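Local coordinates for hypothetical protein MJ1460 (Methanocaldococcus jannaschii DSM 2661, PDB 2OSD) that is of unknown function but carries a V4R domain with a bound zinc ion, consistent with a small-molecule-binding or regulatory role, at residues A[99-104]-A[150-155]; A[15-20]-A[61-66]. The protein carries 3 engineered substitutions. All blocks are in the same frame, centred on the assembly; numbering follows the deposited sequence.

Contact 1: A[99-104]-A[150-155]; sequences KIKLSN and KCVFEV. With ZN (zinc ion), chain E.
Leu102 meets Phe153 at the rim of the ring: its CB lies near the ring plane, 3.8 Å from Phe153 CE2, so the two touch edge-on and the leucine does not cover a ring face. The carbonyl O of Ile100 reaches the same rim at CD2. Phe153 gets there because its CG sits beside its own backbone N (chi1 -63°), laying the ring along the strand toward Leu102. Further along, the Ile100 side chain passes Val155 at a slant, with CD1 3.7 Å from Val155 CG2. These apolar residues suit a face buried under helix 118-132, which supplies Ile120, Leu124 and Leu128. Strands 98-103 and 151-156 are the two central strands of a four-stranded antiparallel sheet, and both fall within the V4R family region. Ile100 with Phe153 and Leu102 with Cys151 are hydrogen-bonded pairs; the bond from Ile100 N to Phe153 O is nearly straight at 170°. Cys151 points to the same side as Leu102, and its SG binds the zinc ion at 2.0 Å, a site completed by His117, Glu140 and Cys143. On the other face of the sheet, the aliphatic parts of two lysines flank Val152: Lys99 CG packs on Val152 CG1 at 3.6 Å, while Lys101 runs alongside, pointing the same way. Lysine suits this side because its methylenes cover the valine while the amine can reach water. Lys150 CD passes 3.4 Å from Ser103 OG, and both polar ends turn to Glu85, by a salt bridge and a hydrogen bond respectively.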
loop_
_atom_site.group_PDB
_atom_site.type_symbol
_atom_site.label_atom_id
_atom_site.label_comp_id
_atom_site.label_asym_id
_atom_site.label_seq_id
_atom_site.Cartn_x
_atom_site.Cartn_y
_atom_site.Cartn_z
ATOM N N LYS A 99 12.732 -21.340 12.158
ATOM C CA LYS A 99 12.694 -20.002 12.744
ATOM C C LYS A 99 13.213 -19.051 11.684
ATOM O O LYS A 99 14.234 -19.339 11.048
ATOM C CB LYS A 99 13.598 -19.945 13.964
ATOM C CG LYS A 99 13.229 -18.936 15.026
ATOM C CD LYS A 99 14.397 -18.767 16.012
ATOM C CE LYS A 99 13.961 -18.846 17.467
ATOM N NZ LYS A 99 15.088 -19.368 18.310
ATOM N N ILE A 100 12.483 -17.957 11.465
ATOM C CA ILE A 100 12.876 -16.939 10.541
ATOM C C ILE A 100 12.936 -15.595 11.296
ATOM O O ILE A 100 11.994 -15.208 12.000
ATOM C CB ILE A 100 11.851 -16.837 9.385
ATOM C CG1 ILE A 100 11.785 -18.144 8.587
ATOM C CG2 ILE A 100 12.172 -15.641 8.445
ATOM C CD1 ILE A 100 10.783 -18.135 7.440
ATOM N N LYS A 101 14.039 -14.875 11.138
ATOM C CA LYS A 101 14.180 -13.586 11.771
ATOM C C LYS A 101 14.039 -12.497 10.722
ATOM O O LYS A 101 14.269 -12.750 9.545
ATOM C CB LYS A 101 15.507 -13.508 12.513
ATOM C CG LYS A 101 15.672 -14.631 13.562
ATOM C CD LYS A 101 17.049 -14.645 14.155
ATOM C CE LYS A 101 17.034 -15.083 15.594
ATOM N NZ LYS A 101 18.419 -15.033 16.150
ATOM N N LEU A 102 13.583 -11.317 11.143
ATOM C CA LEU A 102 13.440 -10.196 10.250
ATOM C C LEU A 102 14.034 -8.991 10.949
ATOM O O LEU A 102 13.570 -8.603 12.022
ATOM C CB LEU A 102 11.969 -9.955 9.886
ATOM C CG LEU A 102 11.650 -8.795 8.923
ATOM C CD1 LEU A 102 12.371 -8.899 7.584
ATOM C CD2 LEU A 102 10.170 -8.716 8.709
ATOM N N SER A 103 15.097 -8.443 10.370
ATOM C CA SER A 103 15.751 -7.248 10.888
ATOM C C SER A 103 15.247 -6.082 10.080
ATOM O O SER A 103 14.989 -6.233 8.894
ATOM C CB SER A 103 17.257 -7.312 10.711
ATOM O OG SER A 103 17.803 -8.249 11.600
ATOM N N ASN A 104 15.152 -4.922 10.730
ATOM C CA ASN A 104 14.830 -3.685 10.078
ATOM C C ASN A 104 13.498 -3.791 9.342
ATOM O O ASN A 104 13.417 -3.484 8.168
ATOM C CB ASN A 104 15.984 -3.311 9.144
ATOM C CG ASN A 104 15.897 -1.883 8.656
ATOM O OD1 ASN A 104 15.922 -0.940 9.455
ATOM N ND2 ASN A 104 15.776 -1.710 7.335
ATOM N N LYS A 150 15.007 -7.932 16.670
ATOM C CA LYS A 150 14.452 -8.522 15.460
ATOM C C LYS A 150 13.077 -9.115 15.707
ATOM O O LYS A 150 12.733 -9.472 16.827
ATOM C CB LYS A 150 15.380 -9.621 14.911
ATOM C CG LYS A 150 16.867 -9.295 14.962
ATOM C CD LYS A 150 17.699 -10.350 14.259
ATOM C CE LYS A 150 19.198 -10.112 14.470
ATOM N NZ LYS A 150 20.054 -11.225 13.965
ATOM N N CYS A 151 12.295 -9.203 14.639
ATOM C CA CYS A 151 11.088 -9.989 14.650
ATOM C C CYS A 151 11.458 -11.461 14.464
ATOM O O CYS A 151 12.300 -11.796 13.637
ATOM C CB CYS A 151 10.131 -9.513 13.565
ATOM S SG CYS A 151 9.446 -7.889 13.969
ATOM N N VAL A 152 10.842 -12.334 15.260
ATOM C CA VAL A 152 11.098 -13.762 15.174
ATOM C C VAL A 152 9.774 -14.481 14.897
ATOM O O VAL A 152 8.775 -14.254 15.585
ATOM C CB VAL A 152 11.774 -14.287 16.433
ATOM C CG1 VAL A 152 11.986 -15.797 16.334
ATOM C CG2 VAL A 152 13.088 -13.560 16.635
ATOM N N PHE A 153 9.791 -15.320 13.860
ATOM C CA PHE A 153 8.607 -15.992 13.345
ATOM C C PHE A 153 8.846 -17.466 13.399
ATOM O O PHE A 153 9.823 -17.905 12.820
ATOM C CB PHE A 153 8.435 -15.644 11.879
ATOM C CG PHE A 153 8.193 -14.182 11.605
ATOM C CD1 PHE A 153 6.901 -13.681 11.548
ATOM C CD2 PHE A 153 9.239 -13.334 11.355
ATOM C CE1 PHE A 153 6.660 -12.352 11.275
ATOM C CE2 PHE A 153 9.003 -11.985 11.082
ATOM C CZ PHE A 153 7.710 -11.504 11.043
ATOM N N GLU A 154 7.978 -18.232 14.061
ATOM C CA GLU A 154 8.091 -19.696 14.057
ATOM C C GLU A 154 7.223 -20.275 12.921
ATOM O O GLU A 154 6.086 -19.861 12.734
ATOM C CB GLU A 154 7.729 -20.288 15.435
ATOM C CG GLU A 154 6.224 -20.454 15.723
ATOM C CD GLU A 154 5.932 -21.053 17.102
ATOM O OE2 GLU A 154 4.924 -20.610 17.714
ATOM N N VAL A 155 7.782 -21.220 12.166
ATOM C CA VAL A 155 7.162 -21.776 10.952
ATOM C C VAL A 155 6.863 -23.286 11.150
ATOM O O VAL A 155 7.784 -24.063 11.409
ATOM C CB VAL A 155 8.128 -21.558 9.760
ATOM C CG1 VAL A 155 7.546 -22.061 8.463
ATOM C CG2 VAL A 155 8.468 -20.098 9.639
HETATM ZN ZN ZN E . 7.439 -7.789 14.170
#

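Contact 2: A[15-20]-A[61-66]. With EDO (1,2-ethanediol), chain G.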
loop_
_atom_site.group_PDB
_atom_site.type_symbol
_atom_site.label_atom_id
_atom_site.label_comp_id
_atom_site.label_asym_id
_atom_site.label_seq_id
_atom_site.Cartn_x
_atom_site.Cartn_y
_atom_site.Cartn_z
ATOM N N ALA A 15 4.076 -6.068 -13.229
ATOM C CA ALA A 15 4.998 -5.200 -12.539
ATOM C C ALA A 15 5.782 -5.944 -11.488
ATOM O O ALA A 15 6.979 -5.735 -11.338
ATOM C CB ALA A 15 4.243 -4.053 -11.889
ATOM N N ILE A 16 5.105 -6.780 -10.715
ATOM C CA ILE A 16 5.789 -7.493 -9.653
ATOM C C ILE A 16 6.763 -8.571 -10.184
ATOM O O ILE A 16 7.699 -8.941 -9.472
ATOM C CB ILE A 16 4.826 -8.047 -8.563
ATOM C CG1 ILE A 16 3.851 -9.041 -9.130
ATOM C CG2 ILE A 16 4.080 -6.915 -7.854
ATOM C CD1 ILE A 16 3.426 -10.034 -8.080
ATOM N N ARG A 17 6.590 -9.002 -11.439
ATOM C CA ARG A 17 7.561 -9.879 -12.131
ATOM C C ARG A 17 8.734 -9.147 -12.787
ATOM O O ARG A 17 9.681 -9.783 -13.272
ATOM C CB ARG A 17 6.896 -10.653 -13.278
ATOM C CG ARG A 17 5.606 -11.387 -12.978
ATOM C CD ARG A 17 5.776 -12.327 -11.830
ATOM N NE ARG A 17 4.490 -12.842 -11.370
ATOM C CZ ARG A 17 4.216 -13.164 -10.108
ATOM N NH1 ARG A 17 5.143 -13.007 -9.151
ATOM N NH2 ARG A 17 3.004 -13.642 -9.807
ATOM N N ASN A 18 8.643 -7.828 -12.878
ATOM C CA ASN A 18 9.617 -7.050 -13.606
ATOM C C ASN A 18 10.389 -6.217 -12.580
ATOM O O ASN A 18 9.865 -5.314 -11.973
ATOM C CB ASN A 18 8.905 -6.207 -14.675
ATOM C CG ASN A 18 9.859 -5.531 -15.634
ATOM O OD1 ASN A 18 10.892 -5.013 -15.230
ATOM N ND2 ASN A 18 9.505 -5.517 -16.912
ATOM N N GLU A 19 11.643 -6.558 -12.374
ATOM C CA GLU A 19 12.447 -5.913 -11.370
ATOM C C GLU A 19 12.793 -4.499 -11.787
ATOM O O GLU A 19 13.051 -3.680 -10.955
ATOM C CB GLU A 19 13.744 -6.714 -11.173
ATOM C CG GLU A 19 14.320 -6.697 -9.752
ATOM C CD GLU A 19 15.807 -7.108 -9.702
ATOM O OE1 GLU A 19 16.167 -8.164 -10.287
ATOM O OE2 GLU A 19 16.603 -6.363 -9.064
ATOM N N GLU A 20 12.888 -4.230 -13.087
ATOM C CA GLU A 20 13.161 -2.861 -13.570
ATOM C C GLU A 20 12.010 -1.886 -13.287
ATOM O O GLU A 20 12.251 -0.753 -12.982
ATOM C CB GLU A 20 13.383 -2.868 -15.045
ATOM C CG GLU A 20 13.968 -1.563 -15.522
ATOM C CD GLU A 20 13.830 -1.427 -16.977
ATOM O OE1 GLU A 20 13.351 -2.422 -17.613
ATOM O OE2 GLU A 20 14.242 -0.354 -17.514
ATOM N N GLY A 61 1.771 -13.350 -0.641
ATOM C CA GLY A 61 2.991 -14.128 -0.824
ATOM C C GLY A 61 2.834 -15.181 -1.907
ATOM O O GLY A 61 3.799 -15.582 -2.566
ATOM N N LYS A 62 1.618 -15.668 -2.082
ATOM C CA LYS A 62 1.355 -16.586 -3.171
ATOM C C LYS A 62 1.640 -15.879 -4.477
ATOM O O LYS A 62 2.157 -16.462 -5.434
ATOM C CB LYS A 62 -0.085 -17.049 -3.172
ATOM C CG LYS A 62 -0.325 -18.094 -4.268
ATOM C CD LYS A 62 -1.789 -18.516 -4.448
ATOM C CE LYS A 62 -2.385 -19.091 -3.158
ATOM N NZ LYS A 62 -3.528 -20.009 -3.472
HETATM N N MSE A 63 1.269 -14.609 -4.509
HETATM C CA MSE A 63 1.297 -13.844 -5.717
HETATM C C MSE A 63 2.698 -13.385 -6.020
HETATM O O MSE A 63 3.074 -13.331 -7.174
HETATM C CB MSE A 63 0.376 -12.655 -5.618
HETATM C CG MSE A 63 -0.158 -12.289 -6.936
HETATM SE SE MSE A 63 -1.700 -13.363 -7.265
HETATM C CE MSE A 63 -2.634 -12.038 -6.121
ATOM N N LEU A 64 3.485 -13.093 -4.988
ATOM C CA LEU A 64 4.910 -12.814 -5.176
ATOM C C LEU A 64 5.655 -14.041 -5.736
ATOM O O LEU A 64 6.607 -13.883 -6.483
ATOM C CB LEU A 64 5.570 -12.384 -3.865
ATOM C CG LEU A 64 5.123 -11.173 -3.077
ATOM C CD1 LEU A 64 5.934 -11.175 -1.792
ATOM C CD2 LEU A 64 5.328 -9.863 -3.853
ATOM N N SER A 65 5.217 -15.235 -5.346
ATOM C CA SER A 65 5.728 -16.546 -5.824
ATOM C C SER A 65 7.221 -16.560 -6.072
ATOM O O SER A 65 7.656 -16.690 -7.208
ATOM C CB SER A 65 4.985 -17.031 -7.083
ATOM O OG SER A 65 5.537 -18.257 -7.589
ATOM N N PRO A 66 8.019 -16.464 -5.001
ATOM C CA PRO A 66 9.465 -16.546 -5.180
ATOM C C PRO A 66 9.901 -17.976 -5.537
ATOM O O PRO A 66 9.200 -18.924 -5.212
ATOM C CB PRO A 66 9.999 -16.094 -3.824
ATOM C CG PRO A 66 8.912 -16.504 -2.857
ATOM C CD PRO A 66 7.641 -16.284 -3.583
HETATM C C1 EDO G . 7.520 -20.397 -8.432
HETATM O O1 EDO G . 8.026 -20.643 -7.099
HETATM C C2 EDO G . 8.248 -19.220 -9.095
HETATM O O2 EDO G . 7.351 -18.146 -9.380
#
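Arg17 grips the carbonyl O of Met63, a selenomethionine here, with both terminal nitrogens: Arg17 NH2 lies 2.7 Å from Met63 O, and Arg17 NH1 lies 2.9 Å from Met63 O. Both donors lie in the carbonyl plane, but two nitrogens sharing one acceptor cannot both point straight at it, and the N-H...O angles are only 140° and 131°. NH1 also makes a weak bond of 3.2 Å to Leu64 O, at the guanidinium edge. Ile16 CD1 closes on the same Met63 O at 3.4 Å and also stands over one guanidinium face, offset toward its rim, so it probably shields the bond and hinders the flat group from swinging to that side. The arginine arrives there through a bend at chi2 (-55°), which turns its chain across to the other helix. The bonds are made at the C-terminal end of helix 53-64: Ser65 leaves helical geometry with positive phi, and the last carbonyls, with no following turn to donate to them, accept from the arginine. A long cation suits that place, since its charge would also favour the negative end of the helix dipole. Further out, Ser65 OG is hydrogen-bonded to Glu130, and Ser65 O accepts from O2 of an ethanediol, probably from the crystallisation liquor, at 2.6 Å. Leu64 is buried between helices 69-79 and 118-132. From the second subunit, Leu35 packs on Ile16 and Val39 on Met63.

Overall arrangement
Contact 1 is largely buried and joins neighbouring strands of the sheet, whereas contact 2 is partly buried and joins the end of helix 9-17 to the end of helix 53-64; they lie on opposite sides of the chain's centre, about 22 Å between centres. They share no strand or helix, yet helix 118-132 backs both, covering the apolar face of 99-104 with 150-155 and packing on Leu64 and Pro66 of 61-66. Regular backbone pairing and apolar side chains hold the first contact, with zinc bound at one end of it; one arginine bridging to helix-end carbonyls dominates the second, where the other subunit also packs on Ile16, Met63 and Leu64.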